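Local coordinates for protein putative glucoamylase (Bacteroides caccae ATCC 43185, PDB 4QT9) that probably hydrolyses glycosidic bonds as a glucoamylase-like enzyme, its helices arranged in an alpha/alpha toroid, at residues P48-V53 and P113-G118; F72-I77 and E96-F101; D323-H328 and R389-D394; A264-L269 and Q395-V400; G39-S44 and N63-G68. One frame throughout, in Å; residues are numbered along the deposited sequence. Where two conformers were deposited one is given.

Contact 1: P48-V53 and P113-G118; sequences PERYHV and PHWWYG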
# COMPACT_ATOMS: atom_id res chain seq x y z
N PRO A 48 -3.19 12.12 -6.09
CA PRO A 48 -3.42 11.77 -7.50
C PRO A 48 -2.73 10.44 -7.80
O PRO A 48 -1.74 10.12 -7.15
CB PRO A 48 -2.76 12.93 -8.28
CG PRO A 48 -1.71 13.46 -7.36
CD PRO A 48 -2.16 13.19 -5.93
N GLU A 49 -3.23 9.67 -8.78
CA GLU A 49 -2.63 8.40 -9.18
C GLU A 49 -1.12 8.62 -9.45
O GLU A 49 -0.28 7.87 -8.95
CB GLU A 49 -3.36 7.85 -10.44
CG GLU A 49 -2.75 6.58 -11.03
CD GLU A 49 -2.75 5.36 -10.12
OE1 GLU A 49 -3.82 5.02 -9.55
OE2 GLU A 49 -1.68 4.73 -9.98
N ARG A 50 -0.79 9.69 -10.19
CA ARG A 50 0.55 10.05 -10.61
C ARG A 50 0.84 11.56 -10.54
O ARG A 50 -0.08 12.39 -10.58
CB ARG A 50 0.79 9.56 -12.06
CG ARG A 50 0.06 10.34 -13.17
CD ARG A 50 -0.05 9.53 -14.44
NE ARG A 50 -1.22 8.64 -14.42
CZ ARG A 50 -1.21 7.31 -14.44
NH1 ARG A 50 -0.05 6.65 -14.45
NH2 ARG A 50 -2.34 6.63 -14.45
N TYR A 51 2.14 11.90 -10.47
CA TYR A 51 2.64 13.26 -10.50
C TYR A 51 3.84 13.29 -11.43
O TYR A 51 4.82 12.58 -11.21
CB TYR A 51 3.01 13.78 -9.09
CG TYR A 51 3.29 15.27 -9.09
CD1 TYR A 51 4.53 15.76 -9.47
CD2 TYR A 51 2.30 16.18 -8.76
CE1 TYR A 51 4.77 17.13 -9.55
CE2 TYR A 51 2.52 17.55 -8.83
CZ TYR A 51 3.77 18.03 -9.21
OH TYR A 51 4.00 19.38 -9.23
N HIS A 52 3.74 14.06 -12.52
CA HIS A 52 4.81 14.17 -13.52
C HIS A 52 5.43 15.55 -13.44
O HIS A 52 4.76 16.54 -13.74
CB HIS A 52 4.30 13.84 -14.95
CG HIS A 52 3.80 12.42 -15.11
ND1 HIS A 52 3.27 11.97 -16.30
CD2 HIS A 52 3.80 11.38 -14.23
CE1 HIS A 52 2.99 10.69 -16.12
NE2 HIS A 52 3.31 10.29 -14.89
N VAL A 53 6.72 15.63 -13.02
CA VAL A 53 7.45 16.90 -12.89
C VAL A 53 7.48 17.64 -14.25
O VAL A 53 7.40 18.86 -14.27
CB VAL A 53 8.89 16.66 -12.34
CG1 VAL A 53 9.72 17.95 -12.32
CG2 VAL A 53 8.86 16.02 -10.95
N PRO A 113 -14.36 3.15 -5.55
CA PRO A 113 -13.74 2.67 -6.81
C PRO A 113 -12.23 2.83 -6.77
O PRO A 113 -11.71 3.51 -5.88
CB PRO A 113 -14.32 3.63 -7.85
CG PRO A 113 -14.50 4.92 -7.10
CD PRO A 113 -14.96 4.50 -5.73
N HIS A 114 -11.52 2.27 -7.77
CA HIS A 114 -10.06 2.47 -7.89
C HIS A 114 -9.73 3.97 -8.03
O HIS A 114 -8.86 4.49 -7.34
CB HIS A 114 -9.51 1.73 -9.11
CG HIS A 114 -8.01 1.60 -9.12
ND1 HIS A 114 -7.41 0.39 -9.37
CD2 HIS A 114 -7.05 2.52 -8.90
CE1 HIS A 114 -6.11 0.60 -9.29
NE2 HIS A 114 -5.85 1.87 -9.01
N TRP A 115 -10.46 4.66 -8.91
CA TRP A 115 -10.25 6.08 -9.21
C TRP A 115 -11.50 6.92 -9.19
O TRP A 115 -12.57 6.45 -9.56
CB TRP A 115 -9.71 6.21 -10.65
CG TRP A 115 -8.32 5.74 -10.93
CD1 TRP A 115 -7.25 5.77 -10.08
CD2 TRP A 115 -7.79 5.39 -12.22
NE1 TRP A 115 -6.11 5.40 -10.74
CE2 TRP A 115 -6.41 5.17 -12.06
CE3 TRP A 115 -8.36 5.26 -13.51
CZ2 TRP A 115 -5.58 4.80 -13.14
CZ3 TRP A 115 -7.53 4.93 -14.58
CH2 TRP A 115 -6.16 4.70 -14.39
N TRP A 116 -11.33 8.21 -8.87
CA TRP A 116 -12.29 9.29 -9.07
C TRP A 116 -11.60 10.46 -9.73
O TRP A 116 -10.38 10.62 -9.62
CB TRP A 116 -12.93 9.87 -7.78
CG TRP A 116 -13.42 8.95 -6.72
CD1 TRP A 116 -14.70 8.54 -6.53
CD2 TRP A 116 -12.69 8.56 -5.55
NE1 TRP A 116 -14.80 7.82 -5.35
CE2 TRP A 116 -13.59 7.84 -4.72
CE3 TRP A 116 -11.35 8.68 -5.15
CZ2 TRP A 116 -13.19 7.30 -3.50
CZ3 TRP A 116 -10.96 8.12 -3.94
CH2 TRP A 116 -11.88 7.46 -3.12
N TYR A 117 -12.40 11.35 -10.28
CA TYR A 117 -11.97 12.68 -10.70
C TYR A 117 -12.06 13.46 -9.40
O TYR A 117 -13.14 13.47 -8.79
CB TYR A 117 -12.87 13.22 -11.81
CG TYR A 117 -12.84 12.39 -13.08
CD1 TYR A 117 -11.81 12.54 -14.00
CD2 TYR A 117 -13.87 11.52 -13.39
CE1 TYR A 117 -11.78 11.80 -15.18
CE2 TYR A 117 -13.87 10.78 -14.57
CZ TYR A 117 -12.82 10.92 -15.46
OH TYR A 117 -12.82 10.19 -16.64
N GLY A 118 -10.93 13.97 -8.93
CA GLY A 118 -10.81 14.66 -7.64
C GLY A 118 -11.64 15.92 -7.47
O GLY A 118 -11.97 16.29 -6.34

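Contact 2: F72-I77 and E96-F101; sequences FGIMAI and ERIVSF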
# COMPACT_ATOMS: atom_id res chain seq x y z
N PHE A 72 -2.54 5.18 1.84
CA PHE A 72 -1.10 5.31 2.13
C PHE A 72 -0.75 6.76 2.39
O PHE A 72 0.02 7.05 3.29
CB PHE A 72 -0.24 4.78 0.97
CG PHE A 72 -0.52 3.38 0.47
CD1 PHE A 72 -1.32 2.50 1.20
CD2 PHE A 72 -0.01 2.94 -0.75
CE1 PHE A 72 -1.58 1.21 0.74
CE2 PHE A 72 -0.27 1.65 -1.21
CZ PHE A 72 -1.04 0.79 -0.46
N GLY A 73 -1.33 7.65 1.59
CA GLY A 73 -1.11 9.09 1.67
C GLY A 73 -1.60 9.74 2.94
O GLY A 73 -0.93 10.61 3.50
N ILE A 74 -2.78 9.31 3.40
CA ILE A 74 -3.41 9.76 4.64
C ILE A 74 -2.46 9.39 5.84
O ILE A 74 -2.24 10.23 6.72
CB ILE A 74 -4.81 9.07 4.68
CG1 ILE A 74 -5.88 9.95 4.05
CG2 ILE A 74 -5.21 8.54 6.04
CD1 ILE A 74 -7.15 9.13 3.55
N MSE A 75 -1.86 8.16 5.80
CA MSE A 75 -0.91 7.64 6.81
C MSE A 75 0.39 8.43 6.73
O MSE A 75 1.01 8.74 7.74
CB MSE A 75 -0.63 6.15 6.59
CG MSE A 75 -1.81 5.28 6.95
SE MSE A 75 -1.44 3.43 6.49
CE MSE A 75 -1.81 2.61 8.26
N ALA A 76 0.78 8.78 5.51
CA ALA A 76 1.96 9.63 5.28
C ALA A 76 1.72 11.05 5.87
O ALA A 76 2.61 11.61 6.50
CB ALA A 76 2.28 9.69 3.79
N ILE A 77 0.50 11.59 5.73
CA ILE A 77 0.16 12.91 6.26
C ILE A 77 0.13 12.85 7.82
O ILE A 77 0.67 13.75 8.47
CB ILE A 77 -1.17 13.40 5.64
CG1 ILE A 77 -0.96 13.77 4.16
CG2 ILE A 77 -1.74 14.60 6.44
CD1 ILE A 77 -2.28 14.03 3.30
N GLU A 96 -10.16 16.97 7.39
CA GLU A 96 -11.56 17.40 7.22
C GLU A 96 -11.90 17.46 5.73
O GLU A 96 -12.93 16.92 5.31
CB GLU A 96 -11.79 18.76 7.91
CG GLU A 96 -12.95 19.59 7.36
CD GLU A 96 -14.35 19.09 7.60
OE1 GLU A 96 -14.66 18.73 8.76
OE2 GLU A 96 -15.17 19.12 6.65
N ARG A 97 -11.02 18.08 4.91
CA ARG A 97 -11.19 18.18 3.47
C ARG A 97 -11.30 16.76 2.86
O ARG A 97 -12.23 16.51 2.08
CB ARG A 97 -10.01 18.95 2.84
CG ARG A 97 -10.09 19.06 1.32
CD ARG A 97 -8.98 19.91 0.70
NE ARG A 97 -9.08 21.33 1.08
CZ ARG A 97 -9.93 22.21 0.57
NH1 ARG A 97 -10.81 21.84 -0.37
NH2 ARG A 97 -9.94 23.47 1.00
N ILE A 98 -10.39 15.82 3.25
CA ILE A 98 -10.40 14.45 2.75
C ILE A 98 -11.72 13.72 3.13
O ILE A 98 -12.39 13.16 2.26
CB ILE A 98 -9.16 13.65 3.25
CG1 ILE A 98 -7.83 14.21 2.62
CG2 ILE A 98 -9.37 12.15 2.99
CD1 ILE A 98 -6.52 13.71 3.34
N VAL A 99 -12.11 13.76 4.41
CA VAL A 99 -13.35 13.14 4.88
C VAL A 99 -14.58 13.73 4.13
O VAL A 99 -15.46 12.97 3.74
CB VAL A 99 -13.49 13.26 6.42
CG1 VAL A 99 -14.83 12.69 6.89
CG2 VAL A 99 -12.33 12.54 7.13
N SER A 100 -14.62 15.06 3.91
CA SER A 100 -15.74 15.70 3.20
C SER A 100 -15.84 15.16 1.77
O SER A 100 -16.96 14.91 1.30
CB SER A 100 -15.60 17.22 3.18
OG SER A 100 -15.58 17.73 4.50
N PHE A 101 -14.69 14.98 1.09
CA PHE A 101 -14.66 14.40 -0.26
C PHE A 101 -15.17 12.95 -0.24
O PHE A 101 -15.99 12.60 -1.08
CB PHE A 101 -13.24 14.45 -0.89
CG PHE A 101 -13.15 13.72 -2.21
CD1 PHE A 101 -13.47 14.37 -3.41
CD2 PHE A 101 -12.75 12.39 -2.27
CE1 PHE A 101 -13.37 13.70 -4.63
CE2 PHE A 101 -12.63 11.73 -3.50
CZ PHE A 101 -12.96 12.38 -4.67

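Contact 3: D323-H328 and R389-D394; sequences DGYAAH and RYLAID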
# COMPACT_ATOMS: atom_id res chain seq x y z
N ASP A 323 9.38 0.63 -21.19
CA ASP A 323 8.35 0.59 -22.23
C ASP A 323 6.91 0.81 -21.71
O ASP A 323 5.96 0.41 -22.38
CB ASP A 323 8.44 -0.72 -23.04
CG ASP A 323 9.65 -0.81 -23.96
OD1 ASP A 323 10.13 0.26 -24.42
OD2 ASP A 323 10.10 -1.95 -24.25
N GLY A 324 6.76 1.48 -20.56
CA GLY A 324 5.45 1.78 -19.98
C GLY A 324 5.27 1.57 -18.49
O GLY A 324 5.59 2.45 -17.68
N TYR A 325 4.67 0.45 -18.13
CA TYR A 325 4.39 0.03 -16.75
C TYR A 325 4.51 -1.46 -16.71
O TYR A 325 4.05 -2.12 -17.64
CB TYR A 325 2.99 0.49 -16.28
CG TYR A 325 2.73 0.21 -14.81
CD1 TYR A 325 2.25 -1.03 -14.39
CD2 TYR A 325 3.00 1.17 -13.84
CE1 TYR A 325 2.05 -1.31 -13.03
CE2 TYR A 325 2.76 0.92 -12.49
CZ TYR A 325 2.30 -0.33 -12.08
OH TYR A 325 2.08 -0.58 -10.75
N ALA A 326 5.13 -2.01 -15.66
CA ALA A 326 5.36 -3.44 -15.58
C ALA A 326 5.42 -3.95 -14.14
O ALA A 326 5.94 -3.28 -13.25
CB ALA A 326 6.65 -3.80 -16.30
N ALA A 327 4.93 -5.18 -13.94
CA ALA A 327 4.93 -5.88 -12.66
C ALA A 327 6.31 -6.55 -12.45
O ALA A 327 6.42 -7.78 -12.50
CB ALA A 327 3.81 -6.91 -12.60
N HIS A 328 7.36 -5.74 -12.24
CA HIS A 328 8.72 -6.27 -12.06
C HIS A 328 8.75 -7.14 -10.84
O HIS A 328 8.15 -6.79 -9.82
CB HIS A 328 9.78 -5.18 -11.93
CG HIS A 328 9.72 -4.13 -12.99
ND1 HIS A 328 9.29 -2.84 -12.70
CD2 HIS A 328 10.03 -4.20 -14.30
CE1 HIS A 328 9.37 -2.17 -13.84
NE2 HIS A 328 9.81 -2.94 -14.83
N ARG A 389 9.06 11.21 -12.50
CA ARG A 389 7.66 10.85 -12.27
C ARG A 389 7.49 10.09 -10.98
O ARG A 389 8.39 9.39 -10.52
CB ARG A 389 7.11 10.01 -13.45
CG ARG A 389 7.07 10.82 -14.76
CD ARG A 389 6.81 10.00 -16.00
NE ARG A 389 6.54 10.89 -17.13
CZ ARG A 389 5.98 10.52 -18.28
NH1 ARG A 389 5.66 9.24 -18.49
NH2 ARG A 389 5.75 11.41 -19.23
N TYR A 390 6.33 10.30 -10.36
CA TYR A 390 5.91 9.66 -9.13
C TYR A 390 4.58 8.98 -9.27
O TYR A 390 3.76 9.40 -10.08
CB TYR A 390 5.76 10.69 -8.01
CG TYR A 390 7.01 11.47 -7.70
CD1 TYR A 390 8.01 10.92 -6.89
CD2 TYR A 390 7.18 12.76 -8.17
CE1 TYR A 390 9.14 11.66 -6.55
CE2 TYR A 390 8.32 13.50 -7.84
CZ TYR A 390 9.29 12.95 -7.02
OH TYR A 390 10.39 13.67 -6.65
N LEU A 391 4.34 7.96 -8.41
CA LEU A 391 3.06 7.27 -8.24
C LEU A 391 2.75 7.24 -6.77
O LEU A 391 3.62 6.85 -5.99
CB LEU A 391 3.07 5.82 -8.80
CG LEU A 391 3.24 5.64 -10.30
CD1 LEU A 391 3.47 4.18 -10.61
CD2 LEU A 391 2.01 6.16 -11.05
N ALA A 392 1.52 7.63 -6.39
CA ALA A 392 1.06 7.59 -5.00
C ALA A 392 1.32 6.25 -4.32
O ALA A 392 1.82 6.24 -3.19
CB ALA A 392 -0.45 7.91 -4.93
N ILE A 393 1.03 5.12 -5.00
CA ILE A 393 1.20 3.76 -4.43
C ILE A 393 2.68 3.38 -4.22
O ILE A 393 2.97 2.42 -3.51
CB ILE A 393 0.43 2.66 -5.22
CG1 ILE A 393 0.91 2.52 -6.69
CG2 ILE A 393 -1.11 2.85 -5.12
CD1 ILE A 393 0.23 1.34 -7.46
N ASP A 394 3.62 4.09 -4.84
CA ASP A 394 5.03 3.78 -4.62
C ASP A 394 5.61 4.74 -3.56
O ASP A 394 6.36 4.30 -2.69
CB ASP A 394 5.82 3.74 -5.95
CG ASP A 394 5.41 2.57 -6.88
OD1 ASP A 394 4.72 1.65 -6.41
OD2 ASP A 394 5.77 2.59 -8.08
O HOH W 1 3.26 0.49 -8.43

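Contact 4: A264-L269 and Q395-V400; sequences AQYSFL and QGPIAV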
# COMPACT_ATOMS: atom_id res chain seq x y z
N ALA A 264 4.77 -7.70 0.16
CA ALA A 264 5.28 -7.80 1.52
C ALA A 264 5.06 -6.51 2.32
O ALA A 264 5.37 -6.46 3.51
CB ALA A 264 6.78 -8.12 1.47
N GLN A 265 4.50 -5.46 1.67
CA GLN A 265 4.40 -4.12 2.25
C GLN A 265 3.01 -3.55 2.44
O GLN A 265 2.77 -3.02 3.51
CB GLN A 265 5.22 -3.12 1.40
CG GLN A 265 6.71 -3.56 1.31
CD GLN A 265 7.50 -3.07 0.12
OE1 GLN A 265 6.96 -2.50 -0.85
NE2 GLN A 265 8.81 -3.26 0.18
N TYR A 266 2.14 -3.54 1.40
CA TYR A 266 0.81 -2.86 1.44
C TYR A 266 -0.09 -3.30 2.63
O TYR A 266 -0.64 -2.44 3.32
CB TYR A 266 0.03 -3.08 0.14
CG TYR A 266 0.51 -2.36 -1.11
CD1 TYR A 266 1.72 -1.68 -1.13
CD2 TYR A 266 -0.28 -2.34 -2.26
CE1 TYR A 266 2.16 -1.02 -2.28
CE2 TYR A 266 0.13 -1.64 -3.40
CZ TYR A 266 1.37 -1.03 -3.42
OH TYR A 266 1.81 -0.43 -4.57
N SER A 267 -0.22 -4.63 2.87
CA SER A 267 -1.06 -5.11 3.98
C SER A 267 -0.36 -4.97 5.33
O SER A 267 -0.97 -5.27 6.34
CB SER A 267 -1.45 -6.57 3.77
OG SER A 267 -2.42 -6.67 2.74
N PHE A 268 0.90 -4.50 5.36
CA PHE A 268 1.64 -4.39 6.62
C PHE A 268 2.01 -2.95 6.99
O PHE A 268 2.87 -2.74 7.85
CB PHE A 268 2.89 -5.29 6.57
CG PHE A 268 2.48 -6.74 6.45
CD1 PHE A 268 1.83 -7.38 7.50
CD2 PHE A 268 2.67 -7.44 5.27
CE1 PHE A 268 1.43 -8.72 7.38
CE2 PHE A 268 2.27 -8.77 5.15
CZ PHE A 268 1.64 -9.39 6.20
N LEU A 269 1.30 -1.96 6.42
CA LEU A 269 1.51 -0.54 6.75
C LEU A 269 0.87 -0.22 8.10
O LEU A 269 1.47 0.50 8.91
CB LEU A 269 0.98 0.39 5.66
CG LEU A 269 1.54 0.24 4.24
CD1 LEU A 269 0.93 1.32 3.37
CD2 LEU A 269 3.02 0.43 4.20
N GLN A 395 5.17 6.03 -3.53
CA GLN A 395 5.61 7.02 -2.53
C GLN A 395 5.03 6.74 -1.14
O GLN A 395 5.73 6.91 -0.14
CB GLN A 395 5.25 8.45 -2.98
CG GLN A 395 6.00 8.86 -4.24
CD GLN A 395 7.48 8.56 -4.18
OE1 GLN A 395 7.98 7.60 -4.81
NE2 GLN A 395 8.21 9.36 -3.41
N GLY A 396 3.77 6.35 -1.09
CA GLY A 396 3.06 6.06 0.14
C GLY A 396 3.78 5.10 1.08
O GLY A 396 4.09 5.49 2.20
N PRO A 397 4.16 3.89 0.61
CA PRO A 397 4.83 2.92 1.51
C PRO A 397 6.19 3.36 2.03
O PRO A 397 6.52 2.99 3.15
CB PRO A 397 4.94 1.69 0.64
CG PRO A 397 3.75 1.82 -0.30
CD PRO A 397 3.86 3.25 -0.68
N ILE A 398 6.93 4.21 1.29
CA ILE A 398 8.23 4.73 1.70
C ILE A 398 8.09 5.56 2.97
O ILE A 398 8.80 5.30 3.94
CB ILE A 398 8.89 5.56 0.55
CG1 ILE A 398 9.21 4.63 -0.65
CG2 ILE A 398 10.16 6.28 1.06
CD1 ILE A 398 9.60 5.33 -1.97
N ALA A 399 7.14 6.54 2.99
CA ALA A 399 6.89 7.43 4.13
C ALA A 399 6.38 6.66 5.33
O ALA A 399 6.84 6.90 6.43
CB ALA A 399 5.89 8.49 3.75
N VAL A 400 5.52 5.68 5.10
CA VAL A 400 4.89 4.92 6.18
C VAL A 400 5.86 3.89 6.80
O VAL A 400 5.99 3.85 8.04
CB VAL A 400 3.57 4.30 5.68
CG1 VAL A 400 2.89 3.46 6.78
CG2 VAL A 400 2.62 5.42 5.20

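Contact 5: G39-S44 and N63-G68; sequences GAEPNS and NVVTSG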
# COMPACT_ATOMS: atom_id res chain seq x y z
N GLY A 39 1.61 17.87 -3.40
CA GLY A 39 1.19 17.24 -4.65
C GLY A 39 -0.26 16.79 -4.73
O GLY A 39 -0.71 16.34 -5.79
N ALA A 40 -1.02 16.93 -3.64
CA ALA A 40 -2.41 16.48 -3.58
C ALA A 40 -3.31 17.23 -4.56
O ALA A 40 -3.05 18.39 -4.88
CB ALA A 40 -2.94 16.66 -2.17
N GLU A 41 -4.39 16.56 -5.00
CA GLU A 41 -5.40 17.18 -5.83
C GLU A 41 -6.12 18.22 -4.89
O GLU A 41 -6.44 17.87 -3.76
CB GLU A 41 -6.32 16.12 -6.47
CG GLU A 41 -7.33 16.67 -7.48
CD GLU A 41 -8.49 17.42 -6.86
OE1 GLU A 41 -9.06 16.91 -5.86
OE2 GLU A 41 -8.80 18.54 -7.32
N PRO A 42 -6.24 19.50 -5.31
CA PRO A 42 -6.71 20.56 -4.39
C PRO A 42 -8.11 20.43 -3.79
O PRO A 42 -8.24 20.70 -2.59
CB PRO A 42 -6.64 21.84 -5.24
CG PRO A 42 -6.50 21.37 -6.66
CD PRO A 42 -5.76 20.08 -6.58
N ASN A 43 -9.14 20.05 -4.59
CA ASN A 43 -10.51 19.91 -4.10
C ASN A 43 -10.62 18.82 -3.01
O ASN A 43 -11.19 19.07 -1.94
CB ASN A 43 -11.47 19.62 -5.26
CG ASN A 43 -11.55 20.72 -6.29
OD1 ASN A 43 -12.31 21.68 -6.16
ND2 ASN A 43 -10.77 20.59 -7.36
N SER A 44 -10.12 17.61 -3.30
CA SER A 44 -10.21 16.45 -2.43
C SER A 44 -9.18 16.43 -1.30
O SER A 44 -9.42 15.79 -0.28
CB SER A 44 -10.04 15.18 -3.25
OG SER A 44 -8.73 15.08 -3.79
N ASN A 63 -5.70 15.21 -12.34
CA ASN A 63 -6.71 15.40 -11.31
C ASN A 63 -7.38 14.09 -10.86
O ASN A 63 -8.31 14.13 -10.04
CB ASN A 63 -7.78 16.37 -11.80
CG ASN A 63 -8.64 15.86 -12.94
OD1 ASN A 63 -8.25 15.00 -13.75
ND2 ASN A 63 -9.82 16.43 -13.06
N VAL A 64 -6.96 12.94 -11.42
CA VAL A 64 -7.51 11.63 -11.08
C VAL A 64 -6.84 11.14 -9.80
O VAL A 64 -5.62 10.96 -9.77
CB VAL A 64 -7.40 10.62 -12.25
CG1 VAL A 64 -7.69 9.20 -11.79
CG2 VAL A 64 -8.33 11.02 -13.40
N VAL A 65 -7.65 10.94 -8.75
CA VAL A 65 -7.22 10.50 -7.42
C VAL A 65 -7.45 8.99 -7.27
O VAL A 65 -8.45 8.45 -7.74
CB VAL A 65 -7.86 11.30 -6.24
CG1 VAL A 65 -7.37 12.75 -6.21
CG2 VAL A 65 -9.37 11.26 -6.30
N THR A 66 -6.53 8.34 -6.58
CA THR A 66 -6.57 6.89 -6.35
C THR A 66 -7.01 6.64 -4.90
O THR A 66 -6.50 7.28 -3.99
CB THR A 66 -5.20 6.27 -6.73
OG1 THR A 66 -5.24 4.87 -6.45
CG2 THR A 66 -4.00 6.91 -6.03
N SER A 67 -7.95 5.72 -4.69
CA SER A 67 -8.43 5.41 -3.35
C SER A 67 -7.35 4.71 -2.51
O SER A 67 -7.08 5.16 -1.40
CB SER A 67 -9.71 4.57 -3.42
OG SER A 67 -9.54 3.46 -4.29
N GLY A 68 -6.73 3.65 -3.04
CA GLY A 68 -5.70 2.88 -2.35
C GLY A 68 -4.50 3.72 -1.96
O GLY A 68 -4.12 3.75 -0.78

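Contact 1: P48-V53 and P113-G118
Trp115 and Glu49 meet edge-on: the indole NE1 points straight at the carboxylate OE1, 2.6 Å away, with an N-H...O angle of 173°. The acceptor lies almost in the indole plane, yet the carboxylate is turned 63° from the ring, and OE1 accepts the N-H on its anti side, out of the carboxylate plane. With Glu49 CG anti to the backbone N (chi1 175°), CG lies beside the benzo half of the indole, 4.0 Å from Trp115 CZ2, and the bend at chi2 then turns the carboxylate toward NE1. Arg50 approaches the same CZ2 with NH2 at 3.9 Å, its guanidinium steeply turned against the indole, and Glu49 CG sits over one face of that guanidinium. The charge of Arg50 is met chiefly by Asp61, which forms a salt bridge with NE. Strand 115-117, which carries Trp115, is the middle strand of a three-stranded antiparallel sheet, whereas Glu49 immediately precedes strand 50-52, which pairs with 389-391, so the contact joins two small sheets of the alpha/alpha toroid protein through side chains. A leucine in place of Trp115 would probably leave OE1 without its straight N-H donor and open a gap beside CG of Glu49. His114 brings NE2 to 3.8 Å from Glu49 OE1, at the rim of the imidazole, while its ring stacks with Phe126.

Contact 2: F72-I77 and E96-F101
Ile74 and Ile98 interlock between helices 67-83 and 88-104, two helices consecutive in the chain and part of the alpha/alpha toroid. The touch is entirely aliphatic. Ile98 directs both branches across the gap: with chi1 at -67°, its CG2 lies anti to the backbone N and meets Ile74 CD1 at 3.8 Å, while CG1 carries CD1 out to Ile74 CG1 at 3.9 Å. The two side chains thus slant past one another, each methyl end lying against the partner's branch. Ile74 adopts an unusual first torsion, -92°, well off a staggered value; its chain then extends to bring CD1 beside Ile98. One turn further along, Ile77 has the more regular angles and makes a looser contact with the same partner. Leu141, Leu145 and Val148 of helix 135-152 also pack on Ile74, and Leu46 on Ile98, so both isoleucines are enclosed by further apolar groups. On helix 88-104, Ser100 OG donates to Glu96 O from above the carbonyl plane, sharing that oxygen with its own backbone N, and Arg165 also bonds to this hydroxyl. Between Ile77 CD1 and Ile98 CD1 the separation is 4.3 Å.

Contact 3: D323-H328 and R389-D394
Tyr325 presents the rim of its ring to Leu391, with CE2 only 3.8 Å from Leu391 CD1 and the methyl lying in the ring plane. This is the close part of the contact. A first torsion of -174° swings the ring away from its own backbone N and out toward strand 389-391, while Leu391 is buried and also touches Arg50 and Tyr320. Toward the phenol end the packing is looser: Ile393 CD1 stands 4.2 Å from Tyr325 OH, and a water takes over from direct contact. The hydroxyl donates to that water at 2.8 Å, and the water in turn donates to Asp394 OD1 at 2.7 Å, bridging a solvent-exposed tyrosine to a buried carboxylate. Asp377 lies close to the other oxygen of Asp394. Tyr325 belongs to the hairpin of strands 318-321 and 324-327, which thereby leans on the point where strand 389-391, paired with 50-52, runs into helix 392-406.

Contact 4: A264-L269 and Q395-V400
The irregular segment 264-269 runs beside the first half of helix 392-406, its CA atoms coming to 7.0 Å between Tyr266 and Pro397 and to 6.4 Å between Leu269 and Val400. The helix is kinked here, because the proline nitrogen of Pro397 cannot bond to the preceding turn. The ring of Pro397 fills the space beside Tyr266: its CG lies 3.8 Å from Tyr266 CE1, approaching the aromatic ring obliquely. The tyrosine backbone turns its CB away from the helix, yet the first torsion of -72° and the length of the ring bring CE1 back to the proline. Leu269 grips the helix at two levels. Its CB rests 3.8 Å from Val400 CG1, the two side chains crossing at about a right angle, and its CD2 reaches back along the helix to within 4.2 Å of Pro397 CB. Val400 places CG1 anti to its backbone N (chi1 179°), which turns that methyl to the leucine. Phe72 of helix 67-83 closes the cluster, meeting Tyr266 edge-to-face and touching Leu269 and Pro397, while Phe140 makes a second edge-to-face contact with Tyr266. An acetate ion, probably from the crystallisation liquor, lies about 4 Å from the Tyr266 side chain, consistent with a pocket beside this buried apolar packing near the centre of the chain, a loop laid against a helix of the alpha/alpha toroid.

Contact 5: G39-S44 and N63-G68
Van der Waals contact between the segments centres on Val65 CG1, which meets Glu41 CB at 3.5 Å and Ser44 OG at 3.6 Å. Its first torsion of -67° sets CG1 anti to the carbonyl carbon, directed at the loop. Further along the glutamate, Glu41 CG packs on the backbone of Asn63, 3.7 Å from its carbonyl O. No hydrogen bond crosses between the segments; those to the Glu41 carboxylate, folded back by chi2 of -75°, come from Asn43 and Ser44. OE1 takes Ser44 N on its syn side at 2.9 Å and Ser44 OG on its anti lone pair at 2.8 Å. OE2 takes Asn43 N from above the carboxylate plane, and in one of two conformers of Asn43 also ND2. The bonds from Ser44 N, Ser44 OG and Asn43 N probably fix the rotation of the carboxylate. An alanine at Glu41 is likely to leave the backbone N-H groups of Asn43 and Ser44 without their acceptors and set the turn free to move. Ser44 and Val65 both also touch Phe101 of helix 88-104. The glutamate thus accepts the N-H groups of the residues two and three further on, holding a helical-looking turn against edge strand 64-66 where that strand leads into helix 67-83.

From the N terminus, the loop after helix 21-37 enters contact 5, which closes on strand 64-66. Contact 1 opens inside that span at 48-53 and closes beyond it at 113-118, so the two cross; strands 64-66 and 115-117 pair in one sheet. Contact 2, between helices 67-83 and 88-104, falls wholly within the loop of contact 1. Much later, contact 4 opens at 264-269 and closes on helix 392-406, enclosing contact 3. Strand pairing of 50-52 with 389-391 ties contact 1 to contact 3, while Phe72 bridges contact 2 to contact 4, so the N-terminal part is joined to helix 392-406.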